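Local atomic coordinates of NAD-dependent epimerase/dehydratase (Veillonella parvula DSM 2008, PDB entry 3R6D), a protein that probably binds an NAD-type cofactor on a Rossmann-type fold as a member of the NAD-dependent epimerase/dehydratase family, with unidentified substrate. Residues A[127-130]-A[131-135]; A[107-111]-A[112-116]; A[118-121]-A[122-126]; A[86-89]-A[90-94]. All blocks are in the same frame, centred on the assembly; numbering follows the deposited sequence. Where two conformers were deposited one is given.

Contact 1: residues A[127-130]-A[131-135]; sequences LPIS and YVQGE
Leu127 and Tyr131 meet obliquely, methyl against ring: CD2 of Leu127 lies 3.9 Å from CD2 of Tyr131, neither squarely over the face nor at the edge. A first torsion that sets CG opposite the backbone N (chi1 -179°) holds the ring out from the helix, on the side where Leu127 lies. One face of the ring takes CG of Glu135, one turn further on, 3.8 Å above the plane and offset toward the rim. Pro128 slants across the root of the same side chain, its CG 3.9 Å from CB of Tyr131. On another side of the turn, CB of Leu127 reaches CG2 of Val132 at 4.0 Å.

The segment leads into the first turn of helix 129-144, one of the helices of a Rossmann-type fold, with Pro128 at the N-cap position. The proline supplies its carbonyl rather than a side-chain cap: Pro128 O accepts from Val132 N at 3.2 Å, the donor lying in the carbonyl plane, and more weakly from Tyr131 N. The next bond, Gln133 N to Ile129 O, measures 2.9 Å and is nearly straight (165° at the hydrogen).

On the exposed side, Ile129 and Gln133 run side by side and point the same way, with CG2 of Ile129 3.5 Å from CD of Gln133; the branch methyl thus packs against the flat amide. On the inner side, Leu127, Tyr131 and Glu135 all touch Met108 of strand 102-108, while Val132 rests on Leu111 in the loop that follows it.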
loop_
_atom_site.group_PDB
_atom_site.type_symbol
_atom_site.label_atom_id
_atom_site.label_comp_id
_atom_site.label_asym_id
_atom_site.label_seq_id
_atom_site.Cartn_x
_atom_site.Cartn_y
_atom_site.Cartn_z
ATOM N N LEU A 127 8.910 17.096 3.357
ATOM C CA LEU A 127 9.487 15.885 2.785
ATOM C C LEU A 127 10.744 16.252 2.035
ATOM O O LEU A 127 10.807 17.298 1.374
ATOM C CB LEU A 127 8.514 15.268 1.778
ATOM C CG LEU A 127 7.232 14.679 2.379
ATOM C CD1 LEU A 127 6.263 14.343 1.269
ATOM C CD2 LEU A 127 7.507 13.434 3.240
ATOM N N PRO A 128 11.749 15.372 2.077
ATOM C CA PRO A 128 12.926 15.639 1.255
ATOM C C PRO A 128 12.584 15.459 -0.218
ATOM O O PRO A 128 11.741 14.630 -0.553
ATOM C CB PRO A 128 13.933 14.576 1.686
ATOM C CG PRO A 128 13.277 13.683 2.646
ATOM C CD PRO A 128 11.878 14.185 2.936
ATOM N N ILE A 129 13.224 16.234 -1.078
ATOM C CA ILE A 129 12.977 16.154 -2.498
ATOM C C ILE A 129 13.262 14.757 -3.015
ATOM O O ILE A 129 12.524 14.244 -3.861
ATOM C CB ILE A 129 13.818 17.215 -3.272
ATOM C CG1 ILE A 129 13.274 18.603 -2.942
ATOM C CG2 ILE A 129 13.783 16.941 -4.783
ATOM C CD1 ILE A 129 14.101 19.757 -3.573
ATOM N N SER A 130 14.309 14.128 -2.499
ATOM C CA SER A 130 14.657 12.796 -2.948
ATOM C C SER A 130 13.500 11.822 -2.686
ATOM O O SER A 130 13.298 10.874 -3.463
ATOM C CB SER A 130 15.956 12.321 -2.282
ATOM O OG SER A 130 15.761 12.120 -0.895
ATOM N N TYR A 131 12.819 12.008 -1.553
ATOM C CA TYR A 131 11.713 11.122 -1.175
ATOM C C TYR A 131 10.556 11.277 -2.170
ATOM O O TYR A 131 9.997 10.281 -2.674
ATOM C CB TYR A 131 11.224 11.405 0.239
ATOM C CG TYR A 131 10.088 10.482 0.657
ATOM C CD1 TYR A 131 10.349 9.198 1.146
ATOM C CD2 TYR A 131 8.754 10.864 0.522
ATOM C CE1 TYR A 131 9.334 8.351 1.504
ATOM C CE2 TYR A 131 7.725 10.004 0.899
ATOM C CZ TYR A 131 8.035 8.753 1.391
ATOM O OH TYR A 131 7.034 7.881 1.767
ATOM N N VAL A 132 10.229 12.534 -2.477
ATOM C CA VAL A 132 9.184 12.858 -3.450
ATOM C C VAL A 132 9.523 12.267 -4.806
ATOM O O VAL A 132 8.681 11.684 -5.472
ATOM C CB VAL A 132 8.991 14.366 -3.585
ATOM C CG1 VAL A 132 7.961 14.699 -4.657
ATOM C CG2 VAL A 132 8.576 14.911 -2.249
ATOM N N GLN A 133 10.754 12.489 -5.253
ATOM C CA GLN A 133 11.138 12.047 -6.581
ATOM C C GLN A 133 11.147 10.533 -6.720
ATOM O O GLN A 133 10.749 10.013 -7.751
ATOM C CB GLN A 133 12.456 12.692 -6.992
ATOM C CG GLN A 133 12.221 14.198 -7.031
ATOM C CD GLN A 133 13.330 15.014 -7.650
ATOM O OE1 GLN A 133 14.496 14.622 -7.643
ATOM N NE2 GLN A 133 12.964 16.174 -8.183
ATOM N N GLY A 134 11.607 9.835 -5.678
ATOM C CA GLY A 134 11.583 8.376 -5.670
ATOM C C GLY A 134 10.123 7.875 -5.706
ATOM O O GLY A 134 9.809 6.922 -6.434
ATOM N N GLU A 135 9.236 8.528 -4.936
ATOM C CA GLU A 135 7.806 8.166 -5.009
ATOM C C GLU A 135 7.237 8.373 -6.413
ATOM O O GLU A 135 6.501 7.526 -6.941
ATOM C CB GLU A 135 6.987 8.947 -3.974
ATOM C CG GLU A 135 7.212 8.464 -2.539
ATOM C CD GLU A 135 6.244 7.401 -2.061
ATOM O OE1 GLU A 135 5.092 7.326 -2.539
ATOM O OE2 GLU A 135 6.669 6.649 -1.157
#

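Contact 2: residues A[107-111]-A[112-116]; sequences SMAGL and SGEFP
Glu114 folds its carboxylate back over the turn onto Gly110: Gly110 N donates to Glu114 OE2 at 3.0 Å, almost straight at 178°, but from well above the carboxylate plane. The other oxygen, OE1, accepts from Ser112 N at 2.8 Å on its syn side. A bend at chi2 (-88°) turns the acid inward. OE2 also forms a salt bridge with Arg153 NH1. With an alanine in place of Glu114, the Gly110 and Ser112 amides would probably lose their carboxylate acceptor and Arg153 its mate.

One water donates to Met108 O and to Glu114 OE2 while accepting from Leu111 N at 2.8 Å; two others join Gly110 O to Gly113 N and to Phe115 N.

The apolar part belongs to Phe115. Its CZ lies 3.6 Å from CB of Ala109, and Gly110 N stands over one ring face. Gly110 CA, 3.6 Å from CD2 of Phe115, leaves little room for a CB, which at these backbone angles would also press on Ala109 O; that alone calls for glycine.

This loop leads from strand 102-108 of the Rossmann-type sheet to helix 117-125. With backbone amides and Arg153 around it, the buried Glu114 carboxylate is likely to stay ionised.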
loop_
_atom_site.group_PDB
_atom_site.type_symbol
_atom_site.label_atom_id
_atom_site.label_comp_id
_atom_site.label_asym_id
_atom_site.label_seq_id
_atom_site.Cartn_x
_atom_site.Cartn_y
_atom_site.Cartn_z
ATOM N N SER A 107 1.246 4.740 -2.184
ATOM C CA SER A 107 2.014 5.898 -2.609
ATOM C C SER A 107 1.528 7.116 -1.861
ATOM O O SER A 107 0.738 7.018 -0.922
ATOM C CB SER A 107 1.861 6.018 -4.127
ATOM O OG SER A 107 2.654 7.037 -4.666
HETATM N N MSE A 108 2.054 8.273 -2.215
HETATM C CA MSE A 108 1.711 9.510 -1.513
HETATM C C MSE A 108 0.735 10.334 -2.351
HETATM O O MSE A 108 0.859 10.455 -3.585
HETATM C CB MSE A 108 2.964 10.329 -1.168
HETATM C CG MSE A 108 3.797 10.714 -2.347
HETATM SE SE MSE A 108 5.279 11.919 -1.846
HETATM C CE MSE A 108 4.214 13.509 -1.542
ATOM N N ALA A 109 -0.213 10.949 -1.665
ATOM C CA ALA A 109 -1.021 11.997 -2.269
ATOM C C ALA A 109 -0.161 13.254 -2.514
ATOM O O ALA A 109 0.792 13.522 -1.771
ATOM C CB ALA A 109 -2.179 12.335 -1.353
ATOM N N GLY A 110 -0.523 14.001 -3.549
ATOM C CA GLY A 110 0.088 15.279 -3.865
ATOM C C GLY A 110 0.920 15.305 -5.120
ATOM O O GLY A 110 1.324 16.401 -5.544
ATOM N N LEU A 111 1.158 14.137 -5.734
ATOM C CA LEU A 111 1.974 14.017 -6.979
ATOM C C LEU A 111 1.165 14.094 -8.305
ATOM O O LEU A 111 1.739 13.979 -9.401
ATOM C CB LEU A 111 2.786 12.733 -6.957
ATOM C CG LEU A 111 3.660 12.435 -5.760
ATOM C CD1 LEU A 111 4.367 11.107 -6.023
ATOM C CD2 LEU A 111 4.633 13.613 -5.503
ATOM N N SER A 112 -0.149 14.252 -8.220
ATOM C CA SER A 112 -1.028 14.391 -9.402
ATOM C C SER A 112 -1.733 15.741 -9.357
ATOM O O SER A 112 -2.855 15.898 -9.922
ATOM C CB SER A 112 -2.083 13.276 -9.394
ATOM O OG SER A 112 -1.466 11.991 -9.459
ATOM N N GLY A 113 -1.086 16.751 -8.757
ATOM C CA GLY A 113 -1.697 18.095 -8.653
ATOM C C GLY A 113 -2.999 18.145 -7.881
ATOM O O GLY A 113 -3.825 19.057 -8.085
ATOM N N GLU A 114 -3.216 17.203 -6.960
ATOM C CA GLU A 114 -4.543 17.066 -6.402
ATOM C C GLU A 114 -4.752 17.830 -5.090
ATOM O O GLU A 114 -5.899 18.005 -4.677
ATOM C CB GLU A 114 -4.949 15.568 -6.274
ATOM C CG GLU A 114 -4.245 14.745 -5.205
ATOM C CD GLU A 114 -2.956 14.108 -5.634
ATOM O OE1 GLU A 114 -2.090 14.781 -6.242
ATOM O OE2 GLU A 114 -2.755 12.918 -5.295
ATOM N N PHE A 115 -3.689 18.242 -4.399
ATOM C CA PHE A 115 -3.848 18.951 -3.128
ATOM C C PHE A 115 -4.105 20.437 -3.388
ATOM O O PHE A 115 -3.557 21.004 -4.333
ATOM C CB PHE A 115 -2.550 18.856 -2.288
ATOM C CG PHE A 115 -2.401 17.618 -1.419
ATOM C CD1 PHE A 115 -3.480 16.929 -0.886
ATOM C CD2 PHE A 115 -1.129 17.235 -1.034
ATOM C CE1 PHE A 115 -3.278 15.823 -0.015
ATOM C CE2 PHE A 115 -0.949 16.154 -0.181
ATOM C CZ PHE A 115 -2.019 15.464 0.355
ATOM N N PRO A 116 -4.856 21.102 -2.516
ATOM C CA PRO A 116 -4.987 22.556 -2.556
ATOM C C PRO A 116 -3.685 23.230 -2.160
ATOM O O PRO A 116 -2.785 22.584 -1.617
ATOM C CB PRO A 116 -6.105 22.832 -1.566
ATOM C CG PRO A 116 -5.989 21.724 -0.548
ATOM C CD PRO A 116 -5.493 20.510 -1.333
HETATM O O HOH W 1 -0.339 11.727 -5.865
HETATM O O HOH W 2 -0.760 18.405 -5.165
HETATM O O HOH W 3 1.624 17.131 -8.169
#

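Contact 3: residues A[118-121]-A[122-126]; sequences ALEK and WTFDN
Glu120 lays its CG against the ring of Phe124 one turn along, 3.5 Å from CE2, with carboxylate and ring planes 57° apart. The torsion that places CG opposite the backbone N (chi1 -176°) swings the chain toward that ring.

Thr123 turns its hydroxyl back on the helix. OG1 donates to Leu119 O at 2.8 Å, and Thr123 N donates to the same oxygen at 2.9 Å, the two arriving from opposite faces of the carbonyl plane. OG1 is also hydrogen-bonded to Trp156 NE1, so a valine in its place would probably cost Leu119 O its second donor and leave the indole N-H without this partner.

On the exposed side, Lys121 NZ forms a salt bridge with Asp125 OD2 at 3.1 Å, Asp125 OD2 accepting through its syn lone pair. At the C-terminal end, the amide of Asn126 folds back: ND2 donates to Trp122 O at 2.9 Å and stands 3.2 Å above the indole plane of Trp122, over its centre.

Helix 117-125 follows strand 102-108 in the Rossmann-type fold. Thr123 and Phe124 pack on Met108 of that strand, Thr123 also touches Phe115 in the intervening loop, and Trp122 meets Trp156 of strand 148-158 edge-to-face.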
loop_
_atom_site.group_PDB
_atom_site.type_symbol
_atom_site.label_atom_id
_atom_site.label_comp_id
_atom_site.label_asym_id
_atom_site.label_seq_id
_atom_site.Cartn_x
_atom_site.Cartn_y
_atom_site.Cartn_z
ATOM N N ALA A 118 -2.273 25.413 0.068
ATOM C CA ALA A 118 -1.585 25.467 1.365
ATOM C C ALA A 118 -1.138 24.076 1.813
ATOM O O ALA A 118 -0.002 23.886 2.253
ATOM C CB ALA A 118 -2.444 26.137 2.420
ATOM N N LEU A 119 -2.012 23.083 1.659
ATOM C CA LEU A 119 -1.654 21.721 2.034
ATOM C C LEU A 119 -0.559 21.150 1.143
ATOM O O LEU A 119 0.318 20.423 1.616
ATOM C CB LEU A 119 -2.904 20.845 2.009
ATOM C CG LEU A 119 -2.748 19.352 2.346
ATOM C CD1 LEU A 119 -2.168 19.124 3.753
ATOM C CD2 LEU A 119 -4.125 18.645 2.215
ATOM N N GLU A 120 -0.582 21.503 -0.141
ATOM C CA GLU A 120 0.483 21.069 -1.040
ATOM C C GLU A 120 1.816 21.633 -0.561
ATOM O O GLU A 120 2.817 20.906 -0.464
ATOM C CB GLU A 120 0.200 21.512 -2.464
ATOM C CG GLU A 120 1.249 20.981 -3.424
ATOM C CD GLU A 120 1.070 21.534 -4.799
ATOM O OE1 GLU A 120 0.296 20.947 -5.575
ATOM O OE2 GLU A 120 1.724 22.555 -5.117
ATOM N N LYS A 121 1.864 22.953 -0.317
ATOM C CA LYS A 121 3.131 23.577 0.096
ATOM C C LYS A 121 3.620 22.978 1.407
ATOM O O LYS A 121 4.814 22.655 1.550
ATOM C CB LYS A 121 2.961 25.087 0.232
ATOM C CG LYS A 121 4.243 25.781 0.669
ATOM C CD LYS A 121 4.056 27.310 0.633
ATOM C CE LYS A 121 5.239 28.053 1.226
ATOM N NZ LYS A 121 5.408 27.747 2.690
ATOM N N TRP A 122 2.715 22.766 2.365
ATOM C CA TRP A 122 3.115 22.159 3.634
ATOM C C TRP A 122 3.703 20.773 3.383
ATOM O O TRP A 122 4.726 20.394 3.967
ATOM C CB TRP A 122 1.934 22.081 4.601
ATOM C CG TRP A 122 2.391 21.706 5.990
ATOM C CD1 TRP A 122 2.761 22.580 7.003
ATOM C CD2 TRP A 122 2.545 20.389 6.517
ATOM N NE1 TRP A 122 3.116 21.876 8.109
ATOM C CE2 TRP A 122 3.017 20.531 7.852
ATOM C CE3 TRP A 122 2.354 19.100 5.995
ATOM C CZ2 TRP A 122 3.309 19.424 8.677
ATOM C CZ3 TRP A 122 2.632 17.984 6.831
ATOM C CH2 TRP A 122 3.103 18.166 8.155
ATOM N N THR A 123 3.055 19.997 2.512
ATOM C CA THR A 123 3.509 18.653 2.216
ATOM C C THR A 123 4.960 18.652 1.722
ATOM O O THR A 123 5.811 17.932 2.251
ATOM C CB THR A 123 2.555 17.984 1.205
ATOM O OG1 THR A 123 1.308 17.785 1.855
ATOM C CG2 THR A 123 3.086 16.646 0.693
ATOM N N PHE A 124 5.250 19.495 0.722
ATOM C CA PHE A 124 6.605 19.515 0.168
ATOM C C PHE A 124 7.637 20.183 1.078
ATOM O O PHE A 124 8.811 19.831 1.032
ATOM C CB PHE A 124 6.585 20.058 -1.265
ATOM C CG PHE A 124 5.808 19.165 -2.183
ATOM C CD1 PHE A 124 6.186 17.823 -2.340
ATOM C CD2 PHE A 124 4.710 19.619 -2.862
ATOM C CE1 PHE A 124 5.480 16.953 -3.152
ATOM C CE2 PHE A 124 3.968 18.748 -3.678
ATOM C CZ PHE A 124 4.353 17.418 -3.834
ATOM N N ASP A 125 7.184 21.077 1.948
ATOM C CA ASP A 125 8.045 21.656 2.973
ATOM C C ASP A 125 8.483 20.600 3.982
ATOM O O ASP A 125 9.461 20.790 4.696
ATOM C CB ASP A 125 7.311 22.764 3.733
ATOM C CG ASP A 125 7.161 24.067 2.942
ATOM O OD1 ASP A 125 7.712 24.222 1.818
ATOM O OD2 ASP A 125 6.462 24.969 3.469
ATOM N N ASN A 126 7.756 19.488 4.057
ATOM C CA ASN A 126 7.967 18.483 5.100
ATOM C C ASN A 126 8.406 17.120 4.585
ATOM O O ASN A 126 8.319 16.116 5.301
ATOM C CB ASN A 126 6.702 18.378 5.979
ATOM C CG ASN A 126 6.621 19.538 6.953
ATOM O OD1 ASN A 126 7.203 19.483 8.040
ATOM N ND2 ASN A 126 5.969 20.611 6.547
#

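Contact 4: residues A[86-89]-A[90-94]; sequences SDMA and SIVKA
Met88, a selenomethionine in this crystal, curls its terminal methyl back along the helix to the residues three and four positions on. CE lies 3.8 Å from CG2 of Val92 and 4.1 Å from CG2 of Ile91, with the side chains slanting across one another. Bends at chi2 (69°) and chi3 (-110°) bring the methyl round, although the CB itself starts out away from those residues. Val92 makes a second approach through the same methyl, CG2 standing 3.4 Å from Met88 O, while CG1 of Ile91 comes to 3.3 Å from Asp87 O.

Beneath these side chains runs the regular backbone bonding of helix 85-96. Val92 N to Met88 O is 2.8 Å and close to straight at 171°; equivalent bonds join Ser90 to Ser86, Ile91 to Asp87 and Lys93 to Ala89.

On another side of the helix the contact is polar and mediated by water. A single molecule donates to Asp87 OD1 at 3.0 Å and is hydrogen-bonded to Ser90 OG at 2.9 Å, bridging side chains three residues apart. Asp87 OD1 also has a weak hydrogen bond from Gln62, and Asp87 N is bonded to the hydroxyl of Ser84, which also pairs with Ser86 OG.

Further out, Met88 and Val92 pack against Val141 of helix 129-144 and Ile91 rests on the loop residue Phe61, which sets helix 85-96 into the Rossmann-type fold. Met88 and Val92 thus depend on shape fit with helix 129-144, whereas the link between Asp87 and Ser90 runs through a water and is likely to tolerate small shifts of either side chain.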
loop_
_atom_site.group_PDB
_atom_site.type_symbol
_atom_site.label_atom_id
_atom_site.label_comp_id
_atom_site.label_asym_id
_atom_site.label_seq_id
_atom_site.Cartn_x
_atom_site.Cartn_y
_atom_site.Cartn_z
ATOM N N SER A 86 13.749 1.942 -9.148
ATOM C CA SER A 86 14.444 0.682 -9.414
ATOM C C SER A 86 13.877 -0.483 -8.593
ATOM O O SER A 86 13.762 -1.572 -9.128
ATOM C CB SER A 86 15.942 0.835 -9.233
ATOM O OG SER A 86 16.183 1.232 -7.910
ATOM N N ASP A 87 13.533 -0.243 -7.332
ATOM C CA ASP A 87 12.862 -1.303 -6.543
ATOM C C ASP A 87 11.516 -1.657 -7.141
ATOM O O ASP A 87 11.161 -2.810 -7.260
ATOM C CB ASP A 87 12.704 -0.969 -5.070
ATOM C CG ASP A 87 14.020 -0.997 -4.322
ATOM O OD1 ASP A 87 15.034 -1.497 -4.869
ATOM O OD2 ASP A 87 14.016 -0.540 -3.166
HETATM N N MSE A 88 10.769 -0.648 -7.570
HETATM C CA MSE A 88 9.492 -0.923 -8.197
HETATM C C MSE A 88 9.686 -1.700 -9.484
HETATM O O MSE A 88 8.941 -2.622 -9.775
HETATM C CB MSE A 88 8.754 0.386 -8.484
HETATM C CG MSE A 88 7.258 0.271 -8.789
HETATM SE SE MSE A 88 6.119 -0.256 -7.262
HETATM C CE MSE A 88 5.996 -1.719 -8.225
ATOM N N ALA A 89 10.735 -1.362 -10.243
ATOM C CA ALA A 89 10.999 -2.097 -11.470
ATOM C C ALA A 89 11.346 -3.555 -11.174
ATOM O O ALA A 89 10.921 -4.463 -11.902
ATOM C CB ALA A 89 12.118 -1.421 -12.291
ATOM N N SER A 90 12.126 -3.768 -10.121
ATOM C CA SER A 90 12.468 -5.148 -9.740
ATOM C C SER A 90 11.227 -5.946 -9.323
ATOM O O SER A 90 11.118 -7.134 -9.656
ATOM C CB SER A 90 13.491 -5.157 -8.629
ATOM O OG SER A 90 14.717 -4.636 -9.104
ATOM N N ILE A 91 10.302 -5.297 -8.600
ATOM C CA ILE A 91 9.050 -5.924 -8.185
ATOM C C ILE A 91 8.205 -6.249 -9.423
ATOM O O ILE A 91 7.725 -7.349 -9.575
ATOM C CB ILE A 91 8.285 -5.012 -7.206
ATOM C CG1 ILE A 91 9.063 -4.951 -5.884
ATOM C CG2 ILE A 91 6.853 -5.535 -6.996
ATOM C CD1 ILE A 91 8.593 -3.847 -4.979
ATOM N N VAL A 92 8.050 -5.272 -10.318
ATOM C CA VAL A 92 7.292 -5.521 -11.518
ATOM C C VAL A 92 7.866 -6.686 -12.336
ATOM O O VAL A 92 7.109 -7.523 -12.830
ATOM C CB VAL A 92 7.219 -4.229 -12.354
ATOM C CG1 VAL A 92 6.778 -4.493 -13.767
ATOM C CG2 VAL A 92 6.256 -3.199 -11.699
ATOM N N LYS A 93 9.196 -6.726 -12.452
ATOM C CA LYS A 93 9.873 -7.798 -13.177
ATOM C C LYS A 93 9.599 -9.150 -12.529
ATOM O O LYS A 93 9.294 -10.109 -13.217
ATOM C CB LYS A 93 11.369 -7.517 -13.295
ATOM C CG LYS A 93 12.174 -8.668 -13.893
ATOM C CD LYS A 93 13.659 -8.361 -13.861
ATOM C CE LYS A 93 14.079 -7.526 -15.066
ATOM N NZ LYS A 93 15.555 -7.643 -15.308
ATOM N N ALA A 94 9.699 -9.233 -11.204
ATOM C CA ALA A 94 9.427 -10.502 -10.503
ATOM C C ALA A 94 7.986 -10.948 -10.682
ATOM O O ALA A 94 7.720 -12.121 -10.929
ATOM C CB ALA A 94 9.753 -10.401 -9.049
HETATM O O HOH W 4 16.237 -3.034 -7.188
#

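Contacts 1, 2 and 3 are strung along one continuous run of chain, from strand 102-108 through its loop into helices 117-125 and 129-144, and they touch: Phe115 CE2 lies 3.4 Å from Thr123 OG1, and Val132 CG1 3.7 Å from Phe124 CE1. Contact 4 stands apart on helix 85-96, about 29 Å from contact 3 between centres, yet its helix packs on the same helix 129-144 that carries contact 1. Contact 1 is a surface contact at a helix start; the other three are partly buried. Contact 2 relies on a buried carboxylate and waters, contact 3 adds an exposed salt bridge, and contact 4 combines apolar packing with a water bridge.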